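Local coordinates for ochratoxinase (Aspergillus niger, PDB 4C65), which hydrolyses the amide bond of the mycotoxin ochratoxin A to ochratoxin alpha and phenylalanine, as a zinc-dependent carboxypeptidase of the amidohydrolase superfamily, at residues W66-H71 with T330-T335; L143-G148 with F220-P225; I203-S208 with R240-H245; G251-I256 with D270-E275. All coordinates share one frame; numbering follows the deposited sequence. Where two conformers were deposited one is given.

Contact 1 (W66-H71 with T330-T335)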
# COMPACT_ATOMS: atom_id res chain seq x y z
N TRP A 66 -11.20 -25.30 36.56
CA TRP A 66 -10.74 -24.92 35.23
C TRP A 66 -11.90 -24.97 34.25
O TRP A 66 -12.79 -25.80 34.37
CB TRP A 66 -9.72 -25.89 34.69
CG TRP A 66 -8.34 -25.72 35.19
CD1 TRP A 66 -7.91 -25.86 36.46
CD2 TRP A 66 -7.17 -25.50 34.39
NE1 TRP A 66 -6.55 -25.67 36.53
CE2 TRP A 66 -6.07 -25.45 35.26
CE3 TRP A 66 -6.95 -25.31 33.03
CZ2 TRP A 66 -4.78 -25.20 34.82
CZ3 TRP A 66 -5.66 -25.09 32.59
CH2 TRP A 66 -4.59 -25.05 33.49
N ASP A 67 -11.92 -24.04 33.29
CA ASP A 67 -12.66 -24.26 32.08
C ASP A 67 -11.69 -24.20 30.93
O ASP A 67 -10.95 -23.21 30.78
CB ASP A 67 -13.78 -23.26 31.90
CG ASP A 67 -14.79 -23.73 30.86
OD1 ASP A 67 -14.48 -23.62 29.63
OD2 ASP A 67 -15.86 -24.23 31.28
N CYS A 68 -11.69 -25.25 30.12
CA CYS A 68 -10.71 -25.42 29.07
C CYS A 68 -11.16 -24.95 27.70
O CYS A 68 -10.47 -25.18 26.71
CB CYS A 68 -10.29 -26.87 29.01
SG CYS A 68 -9.54 -27.43 30.55
N HIS A 69 -12.32 -24.32 27.63
CA HIS A 69 -12.79 -23.77 26.37
C HIS A 69 -13.52 -22.44 26.53
O HIS A 69 -14.74 -22.39 26.47
CB HIS A 69 -13.68 -24.76 25.62
CG HIS A 69 -13.79 -24.46 24.16
ND1 HIS A 69 -13.57 -25.40 23.19
CD2 HIS A 69 -14.01 -23.29 23.50
CE1 HIS A 69 -13.69 -24.85 22.00
NE2 HIS A 69 -13.95 -23.57 22.16
N MET A 70 -12.76 -21.37 26.72
CA MET A 70 -13.31 -20.03 26.85
C MET A 70 -12.92 -19.22 25.63
O MET A 70 -12.02 -19.58 24.91
CB MET A 70 -12.78 -19.37 28.12
CG MET A 70 -13.07 -20.14 29.42
SD MET A 70 -14.82 -20.47 29.67
CE MET A 70 -15.38 -18.79 29.98
N HIS A 71 -13.64 -18.14 25.37
CA HIS A 71 -13.23 -17.22 24.33
C HIS A 71 -13.32 -15.79 24.84
O HIS A 71 -14.37 -15.34 25.26
CB HIS A 71 -13.99 -17.43 23.02
CG HIS A 71 -15.49 -17.42 23.15
ND1 HIS A 71 -16.26 -18.54 22.94
CD2 HIS A 71 -16.36 -16.42 23.42
CE1 HIS A 71 -17.54 -18.24 23.10
NE2 HIS A 71 -17.62 -16.96 23.41
N THR A 330 -9.01 -39.63 28.44
CA THR A 330 -8.81 -38.58 29.41
C THR A 330 -9.61 -37.32 29.01
O THR A 330 -9.46 -36.81 27.90
CB THR A 330 -7.34 -38.18 29.48
OG1 THR A 330 -6.56 -39.33 29.78
CG2 THR A 330 -7.12 -37.13 30.55
N ILE A 331 -10.45 -36.85 29.92
CA ILE A 331 -11.39 -35.81 29.61
C ILE A 331 -11.16 -34.59 30.48
O ILE A 331 -10.80 -34.71 31.65
CB ILE A 331 -12.83 -36.34 29.78
CG1 ILE A 331 -13.07 -37.41 28.72
CG2 ILE A 331 -13.87 -35.24 29.62
CD1 ILE A 331 -13.96 -38.50 29.20
N ALA A 332 -11.36 -33.41 29.90
CA ALA A 332 -11.42 -32.18 30.67
C ALA A 332 -12.65 -31.41 30.22
O ALA A 332 -13.24 -31.71 29.17
CB ALA A 332 -10.18 -31.34 30.48
N LEU A 333 -13.08 -30.47 31.05
CA LEU A 333 -14.33 -29.77 30.81
C LEU A 333 -14.09 -28.38 30.21
O LEU A 333 -13.19 -27.65 30.63
CB LEU A 333 -15.16 -29.61 32.10
CG LEU A 333 -15.62 -30.91 32.74
CD1 LEU A 333 -16.63 -30.63 33.83
CD2 LEU A 333 -16.23 -31.87 31.73
N GLY A 334 -14.93 -28.05 29.22
CA GLY A 334 -14.93 -26.75 28.58
C GLY A 334 -16.33 -26.43 28.19
O GLY A 334 -17.10 -27.32 27.88
N THR A 335 -16.65 -25.14 28.18
CA THR A 335 -18.03 -24.68 27.99
C THR A 335 -18.28 -24.04 26.62
O THR A 335 -19.38 -24.12 26.07
CB THR A 335 -18.37 -23.69 29.11
OG1 THR A 335 -18.13 -24.32 30.37
CG2 THR A 335 -19.84 -23.28 29.07
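Cys68 and Leu333 join the two backbones by one bond, from Cys68 N to Leu333 O (2.9 Å), and the directions of 66-69 and 332-335 differ by 61°. The chains come nearest at His69 and Gly334, whose CA atoms are 4.3 Å apart. Gly334 CA packs directly against His69 CB at 3.8 Å. The chain turns a corner at Cys68. The carboxylate of Asp67 does most of the polar work. Its CG lies anti to the backbone N (chi1 -163°), and the group crosses the Thr335 side chain at about a right angle. Thr335 N donates to Asp67 OD1 (3.0 Å) on the syn lone pair. His69 N donates to the same oxygen from the anti side (3.0 Å), tilted 30° from the carboxylate plane, which makes an Asx turn. Thr335 OG1 is modelled very close to Asp67 OD2 (2.4 Å), too short to trust in detail. The two backbone N-H groups hold Asp67 OD1 from its syn and anti sides and limit the rotation of the buried carboxylate. Cys68 SG meets Ala332 CB at 4.0 Å in an apolar touch. His69 and His71 are ligands of the first zinc ion. The Asx turn holds the backbone N of His69. The His69 ring turns away from 330-335, and its ND1 is hydrogen-bonded to Glu264. The contact lies within the metal-dependent amidohydrolase barrel. Strand 109-114 runs alongside 66-71, with backbone bonds from Asp67 to Ser111 and Arg113. Helices 304-327 and 344-354 pack on Leu333.

Contact 2 (L143-G148 with F220-P225)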
# COMPACT_ATOMS: atom_id res chain seq x y z
N LEU A 143 -6.48 -20.12 14.74
CA LEU A 143 -5.99 -20.18 13.38
C LEU A 143 -6.99 -20.88 12.46
O LEU A 143 -7.49 -21.94 12.77
CB LEU A 143 -4.65 -20.90 13.32
CG LEU A 143 -3.51 -20.49 14.23
CD1 LEU A 143 -2.21 -21.09 13.71
CD2 LEU A 143 -3.36 -18.99 14.35
N SER A 144 -7.23 -20.28 11.30
CA SER A 144 -8.16 -20.80 10.32
C SER A 144 -7.64 -20.59 8.92
O SER A 144 -6.90 -19.65 8.64
CB SER A 144 -9.49 -20.09 10.47
OG SER A 144 -10.45 -20.57 9.55
N GLN A 145 -8.00 -21.49 8.03
CA GLN A 145 -7.80 -21.27 6.61
C GLN A 145 -8.82 -20.25 6.12
O GLN A 145 -9.85 -20.05 6.75
CB GLN A 145 -7.94 -22.58 5.82
CG GLN A 145 -9.27 -23.29 6.03
CD GLN A 145 -9.56 -24.26 4.95
OE1 GLN A 145 -9.19 -25.43 5.03
NE2 GLN A 145 -10.23 -23.80 3.91
N THR A 146 -8.53 -19.63 4.98
CA THR A 146 -9.54 -18.92 4.23
C THR A 146 -10.70 -19.86 3.97
O THR A 146 -10.51 -21.03 3.64
CB THR A 146 -8.97 -18.40 2.89
OG1 THR A 146 -8.02 -17.37 3.16
CG2 THR A 146 -10.06 -17.83 2.00
N ALA A 147 -11.92 -19.35 4.16
CA ALA A 147 -13.14 -20.19 4.06
C ALA A 147 -13.22 -21.28 5.13
O ALA A 147 -13.93 -22.26 4.99
CB ALA A 147 -13.27 -20.82 2.66
N GLY A 148 -12.48 -21.08 6.21
CA GLY A 148 -12.56 -21.99 7.37
C GLY A 148 -13.48 -21.44 8.43
O GLY A 148 -14.16 -20.44 8.23
N PHE A 220 -16.41 -31.86 7.11
CA PHE A 220 -15.21 -31.77 6.29
C PHE A 220 -14.04 -31.22 7.09
O PHE A 220 -14.20 -30.33 7.92
CB PHE A 220 -15.42 -30.90 5.05
CG PHE A 220 -16.56 -31.31 4.17
CD1 PHE A 220 -17.02 -32.63 4.14
CD2 PHE A 220 -17.18 -30.36 3.35
CE1 PHE A 220 -18.07 -32.96 3.34
CE2 PHE A 220 -18.24 -30.70 2.54
CZ PHE A 220 -18.69 -32.01 2.54
N ALA A 221 -12.87 -31.77 6.82
CA ALA A 221 -11.65 -31.36 7.49
C ALA A 221 -11.24 -30.00 6.98
O ALA A 221 -11.65 -29.59 5.90
CB ALA A 221 -10.53 -32.37 7.22
N GLN A 222 -10.45 -29.28 7.78
CA GLN A 222 -9.94 -27.95 7.40
C GLN A 222 -8.46 -27.85 7.67
O GLN A 222 -7.96 -28.46 8.63
CB GLN A 222 -10.68 -26.85 8.15
CG GLN A 222 -12.06 -26.58 7.61
CD GLN A 222 -12.72 -25.38 8.25
OE1 GLN A 222 -12.13 -24.67 9.07
NE2 GLN A 222 -13.97 -25.19 7.92
N PHE A 223 -7.77 -27.07 6.83
CA PHE A 223 -6.30 -27.10 6.67
C PHE A 223 -5.89 -28.42 6.02
O PHE A 223 -6.57 -29.42 6.15
CB PHE A 223 -5.56 -26.92 8.01
CG PHE A 223 -5.47 -25.49 8.49
CD1 PHE A 223 -4.81 -24.54 7.73
CD2 PHE A 223 -5.99 -25.11 9.73
CE1 PHE A 223 -4.70 -23.24 8.19
CE2 PHE A 223 -5.88 -23.82 10.18
CZ PHE A 223 -5.25 -22.88 9.40
N SER A 224 -4.78 -28.39 5.30
CA SER A 224 -4.17 -29.59 4.78
C SER A 224 -3.43 -30.28 5.91
O SER A 224 -3.01 -29.63 6.85
CB SER A 224 -3.17 -29.23 3.68
OG SER A 224 -2.07 -28.51 4.19
N PRO A 225 -3.20 -31.60 5.77
CA PRO A 225 -2.29 -32.28 6.70
C PRO A 225 -0.90 -31.64 6.76
O PRO A 225 -0.32 -31.61 7.83
CB PRO A 225 -2.21 -33.71 6.14
CG PRO A 225 -3.48 -33.90 5.39
CD PRO A 225 -3.82 -32.53 4.81
O HOH W 1 -9.38 -23.69 9.28
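Phe223 and Gln145 meet through both a polar bond and a ring face. Phe223 N donates to Gln145 OE1 (2.8 Å) in a nearly straight bond, 170° at the hydrogen. The donor lies in the carbonyl plane of the amide, on a lone pair. Gln145 CB sits over one face of the Phe223 ring, toward the rim. Leu143 O comes to the ring edge, 3.6 Å from Phe223 CE2. Leu143 CB adds an apolar touch on Phe223 CZ at 4.4 Å. The Gln222 amide packs on the backbone of Gly148, with Gln222 OE1 3.2 Å from Gly148 CA. A water ties the two segments together: it accepts from Gln145 N and donates to Gln222 OE1.

The next shell sets these groups in place. Gln145 CG stands between the backbone N and the carbonyl carbon (chi1 56°), and the extended chain beyond it carries the amide to Phe223 N. The other end of that amide is held too, because Gln145 NE2 donates to Thr146 O (2.8 Å). Gln145 O accepts from Ser144 OG and from Gly148 N (2.9 Å). Gln222 OE1 also accepts from His149 N, and Gln222 NE2 bonds Asp216. Arg193 of the second subunit packs on Gln145 and Ala147.

Residues 145-148 form a type II beta turn after strand 142-144. Ser224 is the N-cap of helix 225-237. The contact thus joins two loops of a barrel of the amidohydrolase type, near the zinc ligands Lys204 and His245.

Contact 3 (I203-S208 with R240-H245)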
# COMPACT_ATOMS: atom_id res chain seq x y z
N ILE A 203 -1.90 -23.31 21.35
CA ILE A 203 -2.29 -22.96 19.98
C ILE A 203 -3.61 -23.62 19.62
O ILE A 203 -3.82 -24.81 19.89
CB ILE A 203 -1.20 -23.32 18.94
CG1 ILE A 203 0.09 -22.57 19.23
CG2 ILE A 203 -1.66 -22.97 17.51
CD1 ILE A 203 -0.02 -21.06 19.14
N LYS A 204 -4.50 -22.86 19.00
CA LYS A 204 -5.81 -23.38 18.56
C LYS A 204 -5.95 -23.31 17.05
O LYS A 204 -5.76 -22.27 16.46
CB LYS A 204 -6.93 -22.57 19.24
CG LYS A 204 -8.29 -22.59 18.58
CD LYS A 204 -9.19 -23.72 19.00
CE LYS A 204 -10.56 -23.26 18.43
NZ LYS A 204 -11.23 -21.95 18.87
N VAL A 205 -6.37 -24.43 16.45
CA VAL A 205 -6.69 -24.49 15.00
C VAL A 205 -8.14 -24.89 14.76
O VAL A 205 -8.75 -25.57 15.59
CB VAL A 205 -5.83 -25.50 14.22
CG1 VAL A 205 -4.39 -25.11 14.31
CG2 VAL A 205 -6.00 -26.92 14.74
N MET A 206 -8.67 -24.44 13.62
CA MET A 206 -9.95 -24.90 13.13
C MET A 206 -9.60 -26.03 12.18
O MET A 206 -8.98 -25.82 11.14
CB MET A 206 -10.68 -23.78 12.42
CG MET A 206 -10.91 -22.53 13.28
SD MET A 206 -11.80 -22.84 14.81
CE MET A 206 -12.38 -21.17 15.20
N ALA A 207 -9.96 -27.24 12.56
CA ALA A 207 -9.62 -28.42 11.81
C ALA A 207 -10.85 -29.05 11.19
O ALA A 207 -10.78 -30.13 10.61
CB ALA A 207 -8.91 -29.40 12.70
N SER A 208 -11.99 -28.37 11.32
CA SER A 208 -13.19 -28.75 10.57
C SER A 208 -14.17 -27.60 10.54
O SER A 208 -13.94 -26.56 11.17
CB SER A 208 -13.83 -30.02 11.16
OG SER A 208 -14.53 -29.73 12.33
N ARG A 240 4.43 -25.59 23.33
CA ARG A 240 2.98 -25.49 23.33
C ARG A 240 2.41 -26.77 22.65
O ARG A 240 3.04 -27.35 21.78
CB ARG A 240 2.51 -24.29 22.57
CG ARG A 240 2.45 -23.01 23.37
CD ARG A 240 3.80 -22.54 23.85
NE ARG A 240 3.69 -21.16 24.32
CZ ARG A 240 4.69 -20.43 24.80
NH1 ARG A 240 5.92 -20.92 24.91
NH2 ARG A 240 4.44 -19.18 25.15
N ILE A 241 1.21 -27.14 23.05
CA ILE A 241 0.44 -28.11 22.31
C ILE A 241 -0.68 -27.39 21.52
O ILE A 241 -0.92 -26.19 21.71
CB ILE A 241 -0.16 -29.16 23.22
CG1 ILE A 241 -1.10 -28.51 24.23
CG2 ILE A 241 0.96 -29.95 23.88
CD1 ILE A 241 -2.11 -29.47 24.80
N VAL A 242 -1.28 -28.12 20.58
CA VAL A 242 -2.29 -27.56 19.73
C VAL A 242 -3.61 -28.18 20.11
O VAL A 242 -3.71 -29.39 20.31
CB VAL A 242 -2.00 -27.84 18.25
CG1 VAL A 242 -3.18 -27.41 17.39
CG2 VAL A 242 -0.73 -27.15 17.81
N SER A 243 -4.61 -27.33 20.22
CA SER A 243 -5.96 -27.75 20.41
C SER A 243 -6.67 -27.56 19.09
O SER A 243 -6.56 -26.50 18.46
CB SER A 243 -6.64 -26.88 21.48
OG SER A 243 -8.02 -27.18 21.58
N ALA A 244 -7.44 -28.57 18.70
CA ALA A 244 -8.12 -28.57 17.43
C ALA A 244 -9.64 -28.64 17.59
O ALA A 244 -10.16 -29.57 18.20
CB ALA A 244 -7.66 -29.77 16.63
N HIS A 245 -10.32 -27.64 17.03
CA HIS A 245 -11.76 -27.67 16.80
C HIS A 245 -12.05 -28.74 15.75
O HIS A 245 -11.67 -28.60 14.60
CB HIS A 245 -12.21 -26.29 16.34
CG HIS A 245 -13.58 -26.24 15.76
ND1 HIS A 245 -14.64 -25.66 16.43
CD2 HIS A 245 -14.07 -26.60 14.54
CE1 HIS A 245 -15.72 -25.72 15.67
NE2 HIS A 245 -15.40 -26.27 14.52
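Ile203 and Ser243 share the shortest of five backbone hydrogen bonds between the strands, from Ser243 N to Ile203 O (2.7 Å). Val205 N donates to Ser243 O (2.9 Å), and His245 N to Val205 O (3.0 Å). Ile203 N to Ile241 O and Ala207 N to His245 O finish the set. The strands are parallel, their axes 4.5 Å apart and turned by 25°. They form a beta-alpha-beta unit with helix 225-237, as expected in a TIM barrel.

Lys204, Met206, Ser243 and His245 point to one face of the sheet. Lys204 is an active-site residue that binds both zinc ions, and His245 binds the second. Lys204 was modelled in two conformers, so the contact of its end with His245 is uncertain. Met206 SD lies obliquely to the His245 ring, 4.4 Å from its centroid. Ser208 O is at the ring edge, and His245 NE2 bonds Gly209 O. Ser243 OG bonds Glu264.

The other face is apolar. Val205 turns CG1 beside its backbone N (chi1 -62°), which leaves CG2 facing Ala244 CB (3.8 Å) and Val242 CG1 (3.9 Å). Helix 225-237 covers Ile203, Val205 and Val242.

Contact 4 (G251-I256 with D270-E275)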
# COMPACT_ATOMS: atom_id res chain seq x y z
N GLY A 251 -11.87 -34.52 10.07
CA GLY A 251 -11.14 -33.50 10.81
C GLY A 251 -10.49 -34.04 12.07
O GLY A 251 -9.32 -33.72 12.36
N ILE A 252 -11.22 -34.87 12.82
CA ILE A 252 -10.68 -35.53 14.01
C ILE A 252 -9.41 -36.30 13.68
O ILE A 252 -8.40 -36.13 14.33
CB ILE A 252 -11.69 -36.50 14.65
CG1 ILE A 252 -12.93 -35.76 15.14
CG2 ILE A 252 -11.05 -37.24 15.80
CD1 ILE A 252 -14.06 -36.66 15.62
N MET A 253 -9.48 -37.13 12.65
CA MET A 253 -8.33 -37.97 12.28
C MET A 253 -7.16 -37.15 11.76
O MET A 253 -6.01 -37.45 12.06
CB MET A 253 -8.74 -39.03 11.25
CG MET A 253 -9.78 -40.02 11.77
SD MET A 253 -9.16 -41.02 13.14
CE MET A 253 -8.22 -42.20 12.17
N ALA A 254 -7.44 -36.11 11.00
CA ALA A 254 -6.35 -35.28 10.50
C ALA A 254 -5.65 -34.57 11.66
O ALA A 254 -4.43 -34.43 11.65
CB ALA A 254 -6.87 -34.28 9.47
N ALA A 255 -6.42 -34.13 12.65
CA ALA A 255 -5.85 -33.43 13.80
C ALA A 255 -4.98 -34.39 14.61
O ALA A 255 -3.92 -34.02 15.07
CB ALA A 255 -6.94 -32.84 14.66
N ILE A 256 -5.43 -35.62 14.75
CA ILE A 256 -4.68 -36.63 15.52
C ILE A 256 -3.37 -37.00 14.82
O ILE A 256 -2.30 -36.96 15.42
CB ILE A 256 -5.55 -37.89 15.74
CG1 ILE A 256 -6.67 -37.55 16.74
CG2 ILE A 256 -4.69 -39.06 16.21
CD1 ILE A 256 -7.66 -38.68 16.95
N ASP A 270 -15.62 -42.02 17.44
CA ASP A 270 -16.15 -43.37 17.55
C ASP A 270 -15.08 -44.22 18.19
O ASP A 270 -14.08 -43.68 18.69
CB ASP A 270 -16.51 -43.91 16.17
CG ASP A 270 -15.34 -43.89 15.21
OD1 ASP A 270 -14.21 -43.56 15.60
OD2 ASP A 270 -15.57 -44.21 14.02
N GLU A 271 -15.26 -45.54 18.20
CA GLU A 271 -14.33 -46.43 18.87
C GLU A 271 -12.89 -46.22 18.42
O GLU A 271 -12.00 -46.14 19.25
CB GLU A 271 -14.73 -47.89 18.72
CG GLU A 271 -13.88 -48.77 19.61
CD GLU A 271 -14.16 -50.27 19.55
OE1 GLU A 271 -15.22 -50.75 19.07
OE2 GLU A 271 -13.26 -51.02 19.99
N GLU A 272 -12.67 -46.10 17.11
CA GLU A 272 -11.33 -45.89 16.58
C GLU A 272 -10.67 -44.63 17.16
O GLU A 272 -9.50 -44.66 17.54
CB GLU A 272 -11.38 -45.81 15.05
CG GLU A 272 -10.06 -45.38 14.42
CD GLU A 272 -10.05 -45.49 12.90
OE1 GLU A 272 -11.13 -45.64 12.28
OE2 GLU A 272 -8.95 -45.42 12.33
N VAL A 273 -11.42 -43.52 17.22
CA VAL A 273 -10.96 -42.25 17.79
C VAL A 273 -10.61 -42.37 19.29
O VAL A 273 -9.56 -41.90 19.72
CB VAL A 273 -12.02 -41.16 17.64
CG1 VAL A 273 -11.59 -39.88 18.33
CG2 VAL A 273 -12.29 -40.88 16.17
N TRP A 274 -11.49 -43.00 20.07
CA TRP A 274 -11.25 -43.14 21.51
C TRP A 274 -9.94 -43.87 21.77
O TRP A 274 -9.11 -43.41 22.57
CB TRP A 274 -12.41 -43.86 22.20
CG TRP A 274 -13.78 -43.29 21.91
CD1 TRP A 274 -14.09 -41.98 21.73
CD2 TRP A 274 -15.01 -44.02 21.78
NE1 TRP A 274 -15.44 -41.84 21.49
CE2 TRP A 274 -16.02 -43.08 21.51
CE3 TRP A 274 -15.34 -45.37 21.84
CZ2 TRP A 274 -17.34 -43.45 21.29
CZ3 TRP A 274 -16.68 -45.74 21.65
CH2 TRP A 274 -17.66 -44.79 21.38
N GLU A 275 -9.73 -44.99 21.09
CA GLU A 275 -8.50 -45.76 21.23
C GLU A 275 -7.27 -44.96 20.85
O GLU A 275 -6.27 -44.98 21.57
CB GLU A 275 -8.56 -47.05 20.39
CG GLU A 275 -9.53 -48.08 20.96
CD GLU A 275 -9.36 -48.24 22.46
OE1 GLU A 275 -8.22 -48.50 22.89
OE2 GLU A 275 -10.36 -48.07 23.21
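Val273 and Ile252 cross at about a right angle, branch against branch. Ile252 CG2 lies 3.7 Å from Val273 CG1 and 3.9 Å from Val273 CG2, so one methyl of the isoleucine meets both methyls of the valine. Ile252 CG2 is anti to the backbone N, and this aims it at the valine. Ile256 sits one turn further along the same helix. Its CD1 comes to Val273 CG1 at 4.3 Å, and both isoleucines reach Val273 CG1 from the side of the first helix.

Met253 bends at chi2 and chi3. The bends (chi2 -64°, chi3 -79°) carry its thioether to the second helix. SD comes to Val273 CG2 at 4.4 Å. The methyl CE meets Glu272 OE2 at 3.3 Å, and the two side chains cross at about a right angle. Glu272 is extended, and its other oxygen, OE1, makes a salt bridge with Lys249.

The axes of 251-256 and 271-275 approach to 11.0 Å and run 22° from parallel. Asp270 is the N-cap of the second helix, and Asp270 OD1 accepts from Val273 N (3.2 Å). That bond ties the backbone of the central valine to the helix start. Asp270 OD2 also pairs with Lys249.

Helices 249-258 and 271-280 are outer helices of the barrel, and strand 262-263 packs under Ile252 and Ile256. No hydrogen bond links the two segments. The contact therefore rests on apolar packing, with the carboxylate of Glu272 at its exposed margin.

In the fold
Contacts 1 and 3 bring together most of the zinc ligands. Contact 1 holds His69 and His71, and contact 3 holds Lys204 and His245. Their centres are 14 Å apart, and their nearest atoms about 5 Å. Strand 331-332 and strand 203-206 are the outermost strands of one parallel sheet within the chain. Contact 2 joins contact 3 directly: Leu143 N lies 2.8 Å from Lys204 O, and Leu143 O lies 2.9 Å from Met206 N. Contact 4 backs the same sheet, with Ala255 CB 3.7 Å from Ala244 CB. It also meets contact 2, where Ala221 packs on Gly251. Contacts 2, 3 and 4 all lie within the chain loop closed by contact 1.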